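Local structure of nidogen-1 (Mus musculus, 1GL4) at residues Phe134-Glu139 against Gln229-Gln234; Leu149-Gln154 against Thr168-Arg173; Ser252-Phe257 against Ala270-Ile275; Ser48-Asn53 against Val80-Gly85. The protein belongs to basement membranes, where it associates tightly with laminin and binds collagen IV and perlecan, the part here being an EGF-like module followed by the G2 beta-barrel. All blocks are in the same frame, centred on the assembly; numbering follows the deposited sequence.

Interaction 1. Residues Phe134-Glu139 against Gln229-Gln234; sequences FTRQAE and QTITFQ
Arg136 takes hold of Gln229 side-on, NE and NH2 both donating to the single amide oxygen OE1. Arg136 NE lies 3.0 Å from Gln229 OE1 and Arg136 NH2 3.1 Å. The oxygen sits in the guanidinium plane, yet the amide is turned 31° from that plane, and NH2 approaches from above the carbonyl plane. CG of Arg136 anti to the backbone N (chi1 180°), with an extended chain beyond, carries the head group this far. The other ends are engaged too: Arg136 NH1 with Pro107 O, Gln229 NE2 with Ser201 OG. A leucine in place of Arg136 would probably leave Gln229 OE1 and Pro107 O without these donors and the Gln229 amide less fixed. Antiparallel backbone pairing continues alongside, with Thr230 N 2.8 Å from Gln137 O and Thr135 N 2.9 Å from Thr232 O. On the face of Gln137 and Thr232, a water joins Gln137 NE2, Thr230 O and Thr232 OG1. On the opposite face Phe134 CD1 meets Ile231 CG2 at 3.7 Å. Phe134, Arg136 and Ile231 all touch Ile111 of helix 107-115, which runs through the barrel, while strands 149-156 and 198-210 flank the pair.

Interaction 2. Residues Leu149-Gln154 against Thr168-Arg173; sequences LVLKQQ and TELEGR
Val150 N donates to Glu171 O at 2.8 Å, the shortest bond between the two strands, and Glu171 N answers to Val150 O at 2.9 Å. Lys152 and Glu169 form the next such pair, Lys152 N reaching Glu169 O at 3.0 Å. Between these hydrogen-bonded pairs lies the non-hydrogen-bonded pair of Leu151 and Leu170. Their side chains run side by side in the same direction, and Leu170 CD2 is 3.7 Å from Leu151 CD1. Further along, Gln153 and Thr168 also point the same way, and the methylene Gln153 CG rests 3.3 Å from Thr168 OG1. Shortening Gln153 to an alanine is likely to open a gap beside Thr168 OG1, where the CG methylene lies, and to take away the side chain that touches Ile111. At the other end Leu149, its CG anti to the backbone N (chi1 -179°), swings CD1 over the peptide of Glu171, 3.6 Å from Glu171 C. Here the chain turns its corner at Gly172, whose backbone comes so near Leu149 that a CB on it would lie only 2.8 Å from Leu149 CA. The reverse face carries Val150, Lys152, Glu169 and Glu171 and is the more exposed one; Lys152 and Glu169 have opposite charges, but their charged atoms do not touch. The two strands form a hairpin in the wall of the barrel, between strand 133-142 beside Leu149 and Leu151 and strand 49-62 beside Thr168 and Glu169. Leu151 and Leu170 meet Ile108, and Gln153 meets Ile111, on the central helix 107-115.

Interaction 3. Residues Ser252-Phe257 against Ala270-Ile275; sequences SVDSVF and ALSNSI
Val253 packs across to three residues of the facing strand, branch by branch. Its CB stands 4.1 Å from Ser272 O. CG1, anti to the backbone N (chi1 -176°), moves closer to that oxygen and meets Leu271 CD1 at 3.9 Å, whereas CG2 turns to Asn273 OD1 at 3.6 Å. Antiparallel backbone bonds enclose this patch, among them Ser252 N to Ser274 O (2.9 Å) and Ser272 N to Asp254 O (3.0 Å). Past Asp254 the register slips by one residue in a beta bulge: Ser255 adopts a left-handed backbone conformation, and regular pairing returns where Phe257 N reaches Ala270 O at 2.9 Å. Within the bulge Ser255 OG donates to Asp254 OD2 at 2.7 Å, from above the carboxylate plane. The other carboxylate oxygen, Asp254 OD1, lies 3.2 Å from Ser272 CB. Arg86 ties the bulge to the opposite strand, NH1 bonding both Ser255 O and Ser272 OG. Phe257 stacks on an aromatic side chain of the bound partner chain, and the side chain of the facing Ala270 is about 7 Å from that of Arg268, which takes part in perlecan binding. The hairpin is flanked by strand 182-195, touching Val253 and Val256, and by strand 86-92, beside Ala270.

Interaction 4. Residues Ser48-Asn53 against Val80-Gly85; sequences SPQRVN and VVMNHG
Ser48 and Met82 make the close end of this contact. Met82 N donates to Ser48 O at 2.9 Å, coming from well above the carbonyl plane, and Met82 CG presses on the same oxygen at 3.2 Å. One step along, Gln50 N lies 2.7 Å from Val80 O, nearly in line with the C=O bond, and Val80 N returns a longer bond to Gln50 O. The Gln50 side chain, bent at chi2 (-64°), sets its CG against Met82 SD at 4.0 Å and folds its amide back to Ser48. There Gln50 NE2 donates to Ser48 OG at 3.0 Å with the hydroxyl in the amide plane; the hydroxyl also bonds Ala45 O, which fixes its rotation. This side is closed by Val44, which touches both Gln50 and Met82, and by Phe116 behind Val80 and Met82. The other face is looser. Pro49 CB comes no nearer than 4.4 Å to Val81 CG2, and the strands part after Met82, where a type II turn leads away. That turn, closed by His84 N to Val81 O, lays the His84 ring over Val81 CG1, which stands 3.5 Å above its centre. Pro49 and Arg51 also pack on Tyr79, one of the residues involved in perlecan binding, and both, like His84, touch the partner chain. The chemistry is thus divided: backbone bonds hold the first barrel strand to its hairpin partner, and the side of Gln50 and Met82 packs on Val44 next to the EGF-like module, while the proline face contributes to the surface that receives the partner.

Overall arrangement
All four contacts belong to the G2 beta-barrel, a GFP-like barrel wrapped round helix 107-115. Along the chain interaction 4 closes first; interaction 2 is nested within the loop closed by interaction 1, and interaction 3 follows. Interactions 1 and 2, with centres about 12 Å apart, join through neighbouring strands 133-142 and 149-156. Interactions 3 and 4, about 14 Å apart, meet through Asn273 and Gly85 on the other side of the chain's centre; the centres of interactions 2 and 4 are about 24 Å apart, though strands 164-171 and 49-62 are neighbours. The contacts thus sample opposite walls, and interactions 3 and 4 are the two that touch the bound partner chain.

Interaction 1. Residues Phe134-Glu139 against Gln229-Gln234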
loop_
_atom_site.group_PDB
_atom_site.type_symbol
_atom_site.label_atom_id
_atom_site.label_comp_id
_atom_site.label_asym_id
_atom_site.label_seq_id
_atom_site.Cartn_x
_atom_site.Cartn_y
_atom_site.Cartn_z
ATOM N N PHE A 134 9.356 10.837 5.989
ATOM C CA PHE A 134 10.058 9.953 6.916
ATOM C C PHE A 134 11.001 8.995 6.203
ATOM O O PHE A 134 10.977 8.876 4.977
ATOM C CB PHE A 134 9.047 9.152 7.764
ATOM C CG PHE A 134 8.210 8.156 6.973
ATOM C CD1 PHE A 134 8.577 6.811 6.902
ATOM C CD2 PHE A 134 7.041 8.562 6.329
ATOM C CE1 PHE A 134 7.794 5.888 6.207
ATOM C CE2 PHE A 134 6.247 7.645 5.630
ATOM C CZ PHE A 134 6.623 6.303 5.567
ATOM N N THR A 135 11.847 8.332 6.986
ATOM C CA THR A 135 12.795 7.355 6.457
ATOM C C THR A 135 12.447 6.002 7.072
ATOM O O THR A 135 12.163 5.916 8.269
ATOM C CB THR A 135 14.248 7.688 6.854
ATOM O OG1 THR A 135 14.609 8.973 6.335
ATOM C CG2 THR A 135 15.204 6.632 6.302
ATOM N N ARG A 136 12.470 4.958 6.251
ATOM C CA ARG A 136 12.170 3.605 6.701
ATOM C C ARG A 136 13.364 2.696 6.435
ATOM O O ARG A 136 13.777 2.537 5.284
ATOM C CB ARG A 136 10.952 3.042 5.956
ATOM C CG ARG A 136 10.565 1.612 6.367
ATOM C CD ARG A 136 9.852 0.846 5.242
ATOM N NE ARG A 136 9.189 -0.368 5.726
ATOM C CZ ARG A 136 8.572 -1.252 4.944
ATOM N NH1 ARG A 136 8.534 -1.071 3.628
ATOM N NH2 ARG A 136 7.962 -2.307 5.481
ATOM N N GLN A 137 13.929 2.126 7.496
ATOM C CA GLN A 137 15.045 1.192 7.363
ATOM C C GLN A 137 14.460 -0.162 7.740
ATOM O O GLN A 137 13.971 -0.322 8.854
ATOM C CB GLN A 137 16.175 1.513 8.349
ATOM C CG GLN A 137 16.796 2.895 8.236
ATOM C CD GLN A 137 17.799 3.156 9.356
ATOM O OE1 GLN A 137 18.876 2.552 9.394
ATOM N NE2 GLN A 137 17.441 4.049 10.283
ATOM N N ALA A 138 14.497 -1.130 6.826
ATOM C CA ALA A 138 13.954 -2.450 7.130
ATOM C C ALA A 138 14.885 -3.594 6.735
ATOM O O ALA A 138 15.712 -3.465 5.828
ATOM C CB ALA A 138 12.600 -2.628 6.448
ATOM N N GLU A 139 14.747 -4.717 7.435
ATOM C CA GLU A 139 15.543 -5.903 7.152
ATOM C C GLU A 139 14.641 -7.120 7.265
ATOM O O GLU A 139 13.723 -7.142 8.090
ATOM C CB GLU A 139 16.691 -6.055 8.152
ATOM C CG GLU A 139 17.781 -5.010 8.042
ATOM C CD GLU A 139 18.959 -5.323 8.946
ATOM O OE1 GLU A 139 19.909 -4.516 8.988
ATOM O OE2 GLU A 139 18.935 -6.380 9.613
ATOM N N GLN A 229 11.918 -3.344 11.398
ATOM C CA GLN A 229 11.972 -2.016 10.793
ATOM C C GLN A 229 12.038 -0.830 11.762
ATOM O O GLN A 229 11.533 -0.880 12.889
ATOM C CB GLN A 229 10.789 -1.841 9.821
ATOM C CG GLN A 229 9.407 -1.839 10.472
ATOM C CD GLN A 229 8.268 -2.038 9.467
ATOM O OE1 GLN A 229 8.247 -1.429 8.393
ATOM N NE2 GLN A 229 7.309 -2.890 9.824
ATOM N N THR A 230 12.686 0.237 11.307
ATOM C CA THR A 230 12.831 1.454 12.094
ATOM C C THR A 230 12.373 2.621 11.226
ATOM O O THR A 230 12.892 2.844 10.132
ATOM C CB THR A 230 14.288 1.656 12.526
ATOM O OG1 THR A 230 14.665 0.585 13.402
ATOM C CG2 THR A 230 14.458 2.990 13.256
ATOM N N ILE A 231 11.386 3.347 11.727
ATOM C CA ILE A 231 10.798 4.477 11.022
ATOM C C ILE A 231 11.134 5.785 11.749
ATOM O O ILE A 231 10.743 5.976 12.896
ATOM C CB ILE A 231 9.265 4.272 10.930
ATOM C CG1 ILE A 231 8.983 3.026 10.075
ATOM C CG2 ILE A 231 8.582 5.511 10.346
ATOM C CD1 ILE A 231 7.540 2.555 10.094
ATOM N N THR A 232 11.861 6.674 11.072
ATOM C CA THR A 232 12.272 7.952 11.664
ATOM C C THR A 232 11.647 9.165 10.973
ATOM O O THR A 232 11.464 9.182 9.759
ATOM C CB THR A 232 13.805 8.102 11.642
ATOM O OG1 THR A 232 14.289 7.905 10.306
ATOM C CG2 THR A 232 14.448 7.074 12.566
ATOM N N PHE A 233 11.337 10.188 11.759
ATOM C CA PHE A 233 10.691 11.387 11.232
ATOM C C PHE A 233 10.838 12.564 12.198
ATOM O O PHE A 233 11.395 12.416 13.286
ATOM C CB PHE A 233 9.206 11.084 11.002
ATOM C CG PHE A 233 8.519 10.478 12.200
ATOM C CD1 PHE A 233 7.857 11.283 13.126
ATOM C CD2 PHE A 233 8.553 9.102 12.413
ATOM C CE1 PHE A 233 7.240 10.725 14.247
ATOM C CE2 PHE A 233 7.938 8.530 13.535
ATOM C CZ PHE A 233 7.282 9.340 14.453
ATOM N N GLN A 234 10.334 13.729 11.796
ATOM C CA GLN A 234 10.401 14.929 12.627
ATOM C C GLN A 234 9.022 15.354 13.126
ATOM O O GLN A 234 8.039 15.259 12.398
ATOM C CB GLN A 234 11.015 16.090 11.836
ATOM C CG GLN A 234 12.456 15.870 11.412
ATOM C CD GLN A 234 13.414 15.874 12.587
ATOM O OE1 GLN A 234 13.493 16.854 13.336
ATOM N NE2 GLN A 234 14.153 14.783 12.755
HETATM O O HOH W 1 14.817 5.000 9.813
#

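Interaction 2. Residues Leu149-Gln154 against Thr168-Arg173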
loop_
_atom_site.group_PDB
_atom_site.type_symbol
_atom_site.label_atom_id
_atom_site.label_comp_id
_atom_site.label_asym_id
_atom_site.label_seq_id
_atom_site.Cartn_x
_atom_site.Cartn_y
_atom_site.Cartn_z
ATOM N N LEU A 149 17.848 -9.591 3.424
ATOM C CA LEU A 149 17.566 -8.533 2.466
ATOM C C LEU A 149 17.406 -7.222 3.232
ATOM O O LEU A 149 16.702 -7.167 4.249
ATOM C CB LEU A 149 16.282 -8.823 1.686
ATOM C CG LEU A 149 15.950 -7.741 0.643
ATOM C CD1 LEU A 149 16.963 -7.797 -0.502
ATOM C CD2 LEU A 149 14.552 -7.952 0.106
ATOM N N VAL A 150 18.060 -6.172 2.744
ATOM C CA VAL A 150 17.988 -4.860 3.372
ATOM C C VAL A 150 17.204 -3.892 2.493
ATOM O O VAL A 150 17.442 -3.800 1.290
ATOM C CB VAL A 150 19.397 -4.270 3.617
ATOM C CG1 VAL A 150 19.283 -2.839 4.121
ATOM C CG2 VAL A 150 20.150 -5.128 4.620
ATOM N N LEU A 151 16.276 -3.168 3.108
ATOM C CA LEU A 151 15.445 -2.204 2.395
ATOM C C LEU A 151 15.561 -0.809 2.996
ATOM O O LEU A 151 15.584 -0.653 4.220
ATOM C CB LEU A 151 13.980 -2.657 2.441
ATOM C CG LEU A 151 12.884 -1.692 1.971
ATOM C CD1 LEU A 151 11.637 -2.488 1.634
ATOM C CD2 LEU A 151 12.576 -0.651 3.042
ATOM N N LYS A 152 15.652 0.200 2.133
ATOM C CA LYS A 152 15.707 1.587 2.587
ATOM C C LYS A 152 14.745 2.395 1.727
ATOM O O LYS A 152 14.822 2.364 0.497
ATOM C CB LYS A 152 17.116 2.174 2.470
ATOM C CG LYS A 152 17.203 3.598 3.011
ATOM C CD LYS A 152 18.641 4.073 3.164
ATOM C CE LYS A 152 18.692 5.428 3.862
ATOM N NZ LYS A 152 20.090 5.895 4.108
ATOM N N GLN A 153 13.824 3.099 2.378
ATOM C CA GLN A 153 12.842 3.912 1.665
ATOM C C GLN A 153 12.759 5.315 2.247
ATOM O O GLN A 153 12.705 5.490 3.467
ATOM C CB GLN A 153 11.459 3.243 1.710
ATOM C CG GLN A 153 11.275 2.099 0.699
ATOM C CD GLN A 153 9.987 1.304 0.915
ATOM O OE1 GLN A 153 9.398 0.774 -0.033
ATOM N NE2 GLN A 153 9.558 1.203 2.161
ATOM N N GLN A 154 12.765 6.311 1.369
ATOM C CA GLN A 154 12.678 7.703 1.787
ATOM C C GLN A 154 11.407 8.328 1.230
ATOM O O GLN A 154 11.136 8.236 0.028
ATOM C CB GLN A 154 13.896 8.485 1.291
ATOM C CG GLN A 154 13.874 9.969 1.649
ATOM C CD GLN A 154 13.886 10.218 3.150
ATOM O OE1 GLN A 154 14.685 9.628 3.885
ATOM N NE2 GLN A 154 13.006 11.105 3.612
ATOM N N THR A 168 12.787 3.877 -3.301
ATOM C CA THR A 168 13.101 2.560 -2.741
ATOM C C THR A 168 14.438 1.966 -3.185
ATOM O O THR A 168 14.808 2.038 -4.354
ATOM C CB THR A 168 11.981 1.544 -3.082
ATOM O OG1 THR A 168 10.732 2.028 -2.569
ATOM C CG2 THR A 168 12.276 0.167 -2.464
ATOM N N GLU A 169 15.154 1.374 -2.232
ATOM C CA GLU A 169 16.444 0.742 -2.501
ATOM C C GLU A 169 16.461 -0.635 -1.814
ATOM O O GLU A 169 16.185 -0.735 -0.620
ATOM C CB GLU A 169 17.564 1.636 -1.963
ATOM C CG GLU A 169 18.962 1.204 -2.342
ATOM C CD GLU A 169 20.007 2.261 -2.008
ATOM O OE1 GLU A 169 21.193 2.040 -2.335
ATOM O OE2 GLU A 169 19.641 3.309 -1.425
ATOM N N LEU A 170 16.760 -1.689 -2.574
ATOM C CA LEU A 170 16.800 -3.057 -2.041
ATOM C C LEU A 170 18.149 -3.716 -2.309
ATOM O O LEU A 170 18.669 -3.636 -3.423
ATOM C CB LEU A 170 15.719 -3.920 -2.696
ATOM C CG LEU A 170 14.285 -3.390 -2.698
ATOM C CD1 LEU A 170 13.433 -4.265 -3.611
ATOM C CD2 LEU A 170 13.732 -3.370 -1.279
ATOM N N GLU A 171 18.708 -4.376 -1.298
ATOM C CA GLU A 171 19.994 -5.048 -1.461
ATOM C C GLU A 171 20.173 -6.249 -0.536
ATOM O O GLU A 171 19.955 -6.157 0.669
ATOM C CB GLU A 171 21.137 -4.053 -1.238
ATOM C CG GLU A 171 22.520 -4.672 -1.330
ATOM C CD GLU A 171 23.631 -3.639 -1.257
ATOM O OE1 GLU A 171 23.607 -2.799 -0.330
ATOM O OE2 GLU A 171 24.530 -3.674 -2.124
ATOM N N GLY A 172 20.579 -7.380 -1.103
ATOM C CA GLY A 172 20.784 -8.562 -0.287
ATOM C C GLY A 172 20.474 -9.857 -1.006
ATOM O O GLY A 172 20.543 -9.933 -2.232
ATOM N N ARG A 173 20.114 -10.878 -0.237
ATOM C CA ARG A 173 19.819 -12.192 -0.796
ATOM C C ARG A 173 18.449 -12.708 -0.362
ATOM O O ARG A 173 18.044 -12.528 0.787
ATOM C CB ARG A 173 20.912 -13.181 -0.357
ATOM C CG ARG A 173 20.736 -14.629 -0.843
ATOM C CD ARG A 173 21.898 -15.508 -0.364
ATOM N NE ARG A 173 23.197 -15.012 -0.823
ATOM C CZ ARG A 173 23.704 -15.229 -2.035
ATOM N NH1 ARG A 173 23.031 -15.948 -2.927
ATOM N NH2 ARG A 173 24.879 -14.707 -2.364
#

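Interaction 3. Residues Ser252-Phe257 against Ala270-Ile275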
loop_
_atom_site.group_PDB
_atom_site.type_symbol
_atom_site.label_atom_id
_atom_site.label_comp_id
_atom_site.label_asym_id
_atom_site.label_seq_id
_atom_site.Cartn_x
_atom_site.Cartn_y
_atom_site.Cartn_z
ATOM N N SER A 252 -3.752 -4.002 12.091
ATOM C CA SER A 252 -4.441 -5.235 11.713
ATOM C C SER A 252 -4.475 -5.300 10.183
ATOM O O SER A 252 -4.991 -4.390 9.523
ATOM C CB SER A 252 -5.862 -5.244 12.291
ATOM O OG SER A 252 -5.818 -5.235 13.714
ATOM N N VAL A 253 -3.916 -6.375 9.631
ATOM C CA VAL A 253 -3.829 -6.552 8.183
ATOM C C VAL A 253 -4.601 -7.764 7.679
ATOM O O VAL A 253 -4.568 -8.827 8.299
ATOM C CB VAL A 253 -2.356 -6.718 7.748
ATOM C CG1 VAL A 253 -2.262 -6.809 6.230
ATOM C CG2 VAL A 253 -1.521 -5.554 8.275
ATOM N N ASP A 254 -5.280 -7.603 6.547
ATOM C CA ASP A 254 -6.040 -8.701 5.954
ATOM C C ASP A 254 -6.235 -8.514 4.449
ATOM O O ASP A 254 -5.829 -7.503 3.885
ATOM C CB ASP A 254 -7.405 -8.838 6.635
ATOM C CG ASP A 254 -8.438 -7.881 6.070
ATOM O OD1 ASP A 254 -8.240 -6.652 6.151
ATOM O OD2 ASP A 254 -9.452 -8.369 5.534
ATOM N N SER A 255 -6.847 -9.508 3.809
ATOM C CA SER A 255 -7.115 -9.474 2.373
ATOM C C SER A 255 -5.846 -9.205 1.571
ATOM O O SER A 255 -5.841 -8.384 0.643
ATOM C CB SER A 255 -8.161 -8.401 2.062
ATOM O OG SER A 255 -9.312 -8.565 2.877
ATOM N N VAL A 256 -4.770 -9.900 1.932
ATOM C CA VAL A 256 -3.488 -9.734 1.259
ATOM C C VAL A 256 -3.416 -10.523 -0.047
ATOM O O VAL A 256 -3.775 -11.700 -0.088
ATOM C CB VAL A 256 -2.322 -10.187 2.165
ATOM C CG1 VAL A 256 -0.990 -9.950 1.465
ATOM C CG2 VAL A 256 -2.368 -9.441 3.484
ATOM N N PHE A 257 -2.954 -9.859 -1.107
ATOM C CA PHE A 257 -2.804 -10.480 -2.426
ATOM C C PHE A 257 -1.462 -10.073 -3.020
ATOM O O PHE A 257 -1.082 -8.903 -2.954
ATOM C CB PHE A 257 -3.884 -10.012 -3.408
ATOM C CG PHE A 257 -5.258 -10.537 -3.121
ATOM C CD1 PHE A 257 -6.063 -9.939 -2.160
ATOM C CD2 PHE A 257 -5.765 -11.610 -3.848
ATOM C CE1 PHE A 257 -7.360 -10.397 -1.926
ATOM C CE2 PHE A 257 -7.062 -12.080 -3.622
ATOM C CZ PHE A 257 -7.861 -11.471 -2.659
ATOM N N ALA A 270 -1.331 -5.986 -2.728
ATOM C CA ALA A 270 -2.547 -5.330 -2.254
ATOM C C ALA A 270 -2.898 -5.820 -0.853
ATOM O O ALA A 270 -2.787 -7.010 -0.563
ATOM C CB ALA A 270 -3.709 -5.602 -3.210
ATOM N N LEU A 271 -3.290 -4.896 0.020
ATOM C CA LEU A 271 -3.678 -5.251 1.379
ATOM C C LEU A 271 -4.573 -4.221 2.079
ATOM O O LEU A 271 -4.563 -3.027 1.748
ATOM C CB LEU A 271 -2.441 -5.554 2.244
ATOM C CG LEU A 271 -1.109 -4.805 2.169
ATOM C CD1 LEU A 271 -0.165 -5.374 3.239
ATOM C CD2 LEU A 271 -0.473 -4.970 0.807
ATOM N N SER A 272 -5.354 -4.705 3.041
ATOM C CA SER A 272 -6.273 -3.865 3.807
ATOM C C SER A 272 -5.723 -3.625 5.211
ATOM O O SER A 272 -5.213 -4.549 5.847
ATOM C CB SER A 272 -7.644 -4.531 3.859
ATOM O OG SER A 272 -8.187 -4.611 2.549
ATOM N N ASN A 273 -5.852 -2.392 5.696
ATOM C CA ASN A 273 -5.290 -2.011 6.992
ATOM C C ASN A 273 -6.171 -1.175 7.923
ATOM O O ASN A 273 -6.894 -0.283 7.472
ATOM C CB ASN A 273 -4.000 -1.216 6.750
ATOM C CG ASN A 273 -3.026 -1.943 5.858
ATOM O OD1 ASN A 273 -2.059 -2.530 6.335
ATOM N ND2 ASN A 273 -3.283 -1.920 4.548
ATOM N N SER A 274 -6.069 -1.470 9.221
ATOM C CA SER A 274 -6.771 -0.747 10.288
ATOM C C SER A 274 -5.759 -0.517 11.409
ATOM O O SER A 274 -4.963 -1.407 11.715
ATOM C CB SER A 274 -7.946 -1.559 10.840
ATOM O OG SER A 274 -9.065 -1.498 9.970
ATOM N N ILE A 275 -5.776 0.664 12.020
ATOM C CA ILE A 275 -4.840 0.961 13.105
ATOM C C ILE A 275 -5.620 1.318 14.378
ATOM O O ILE A 275 -6.559 2.119 14.342
ATOM C CB ILE A 275 -3.876 2.126 12.714
ATOM C CG1 ILE A 275 -2.744 2.244 13.734
ATOM C CG2 ILE A 275 -4.625 3.441 12.632
ATOM C CD1 ILE A 275 -1.706 1.156 13.632
HETATM O O HOH W 2 -5.910 -2.696 14.713
#

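Interaction 4. Residues Ser48-Asn53 against Val80-Gly85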
loop_
_atom_site.group_PDB
_atom_site.type_symbol
_atom_site.label_atom_id
_atom_site.label_comp_id
_atom_site.label_asym_id
_atom_site.label_seq_id
_atom_site.Cartn_x
_atom_site.Cartn_y
_atom_site.Cartn_z
ATOM N N SER A 48 -10.526 11.304 0.266
ATOM C CA SER A 48 -10.006 11.522 -1.077
ATOM C C SER A 48 -9.021 10.469 -1.573
ATOM O O SER A 48 -8.306 9.843 -0.782
ATOM C CB SER A 48 -9.310 12.884 -1.142
ATOM O OG SER A 48 -8.104 12.865 -0.387
ATOM N N PRO A 49 -8.982 10.250 -2.899
ATOM C CA PRO A 49 -8.055 9.276 -3.487
ATOM C C PRO A 49 -6.671 9.936 -3.459
ATOM O O PRO A 49 -6.564 11.159 -3.617
ATOM C CB PRO A 49 -8.556 9.130 -4.931
ATOM C CG PRO A 49 -10.006 9.496 -4.849
ATOM C CD PRO A 49 -9.992 10.672 -3.885
ATOM N N GLN A 50 -5.622 9.144 -3.248
ATOM C CA GLN A 50 -4.258 9.674 -3.230
ATOM C C GLN A 50 -3.340 8.720 -3.984
ATOM O O GLN A 50 -3.574 7.510 -4.005
ATOM C CB GLN A 50 -3.742 9.839 -1.796
ATOM C CG GLN A 50 -4.455 10.903 -0.952
ATOM C CD GLN A 50 -4.281 12.318 -1.493
ATOM O OE1 GLN A 50 -3.190 12.706 -1.922
ATOM N NE2 GLN A 50 -5.355 13.104 -1.454
ATOM N N ARG A 51 -2.301 9.270 -4.604
ATOM C CA ARG A 51 -1.349 8.463 -5.354
ATOM C C ARG A 51 0.072 8.666 -4.842
ATOM O O ARG A 51 0.433 9.764 -4.421
ATOM C CB ARG A 51 -1.426 8.817 -6.841
ATOM C CG ARG A 51 -2.762 8.469 -7.477
ATOM C CD ARG A 51 -2.814 8.843 -8.955
ATOM N NE ARG A 51 -2.772 10.286 -9.163
ATOM C CZ ARG A 51 -2.896 10.875 -10.348
ATOM N NH1 ARG A 51 -3.072 10.145 -11.444
ATOM N NH2 ARG A 51 -2.842 12.196 -10.438
ATOM N N VAL A 52 0.863 7.594 -4.866
ATOM C CA VAL A 52 2.253 7.630 -4.422
ATOM C C VAL A 52 3.124 7.163 -5.593
ATOM O O VAL A 52 2.852 6.123 -6.194
ATOM C CB VAL A 52 2.489 6.683 -3.221
ATOM C CG1 VAL A 52 3.800 7.036 -2.532
ATOM C CG2 VAL A 52 1.328 6.775 -2.239
ATOM N N ASN A 53 4.164 7.930 -5.915
ATOM C CA ASN A 53 5.053 7.593 -7.025
ATOM C C ASN A 53 6.527 7.678 -6.649
ATOM O O ASN A 53 6.925 8.500 -5.820
ATOM C CB ASN A 53 4.799 8.526 -8.212
ATOM C CG ASN A 53 3.463 8.277 -8.877
ATOM O OD1 ASN A 53 3.223 7.205 -9.431
ATOM N ND2 ASN A 53 2.583 9.267 -8.824
ATOM N N VAL A 80 -4.586 4.691 -3.155
ATOM C CA VAL A 80 -5.365 4.494 -1.932
ATOM C C VAL A 80 -6.436 5.572 -1.811
ATOM O O VAL A 80 -6.294 6.662 -2.371
ATOM C CB VAL A 80 -4.490 4.592 -0.657
ATOM C CG1 VAL A 80 -3.461 3.495 -0.631
ATOM C CG2 VAL A 80 -3.808 5.947 -0.609
ATOM N N VAL A 81 -7.507 5.267 -1.085
ATOM C CA VAL A 81 -8.568 6.233 -0.847
ATOM C C VAL A 81 -8.632 6.443 0.666
ATOM O O VAL A 81 -8.838 5.488 1.424
ATOM C CB VAL A 81 -9.945 5.731 -1.339
ATOM C CG1 VAL A 81 -11.019 6.772 -1.005
ATOM C CG2 VAL A 81 -9.911 5.491 -2.849
ATOM N N MET A 82 -8.461 7.686 1.109
ATOM C CA MET A 82 -8.486 7.972 2.538
ATOM C C MET A 82 -9.710 7.365 3.219
ATOM O O MET A 82 -10.838 7.479 2.727
ATOM C CB MET A 82 -8.460 9.487 2.797
ATOM C CG MET A 82 -7.269 10.226 2.189
ATOM S SD MET A 82 -5.636 9.618 2.696
ATOM C CE MET A 82 -5.815 9.584 4.528
ATOM N N ASN A 83 -9.463 6.708 4.348
ATOM C CA ASN A 83 -10.498 6.076 5.161
ATOM C C ASN A 83 -11.038 4.741 4.636
ATOM O O ASN A 83 -11.936 4.157 5.247
ATOM C CB ASN A 83 -11.661 7.050 5.398
ATOM C CG ASN A 83 -12.322 6.853 6.755
ATOM O OD1 ASN A 83 -13.379 7.421 7.030
ATOM N ND2 ASN A 83 -11.696 6.052 7.614
ATOM N N HIS A 84 -10.514 4.254 3.513
ATOM C CA HIS A 84 -10.962 2.960 2.993
ATOM C C HIS A 84 -10.063 1.847 3.539
ATOM O O HIS A 84 -10.509 0.718 3.744
ATOM C CB HIS A 84 -10.943 2.930 1.459
ATOM C CG HIS A 84 -12.106 3.633 0.823
ATOM N ND1 HIS A 84 -12.566 3.318 -0.439
ATOM C CD2 HIS A 84 -12.876 4.660 1.259
ATOM C CE1 HIS A 84 -13.568 4.121 -0.753
ATOM N NE2 HIS A 84 -13.775 4.945 0.258
ATOM N N GLY A 85 -8.791 2.175 3.747
ATOM C CA GLY A 85 -7.845 1.217 4.292
ATOM C C GLY A 85 -7.173 0.226 3.352
ATOM O O GLY A 85 -6.410 -0.628 3.811
#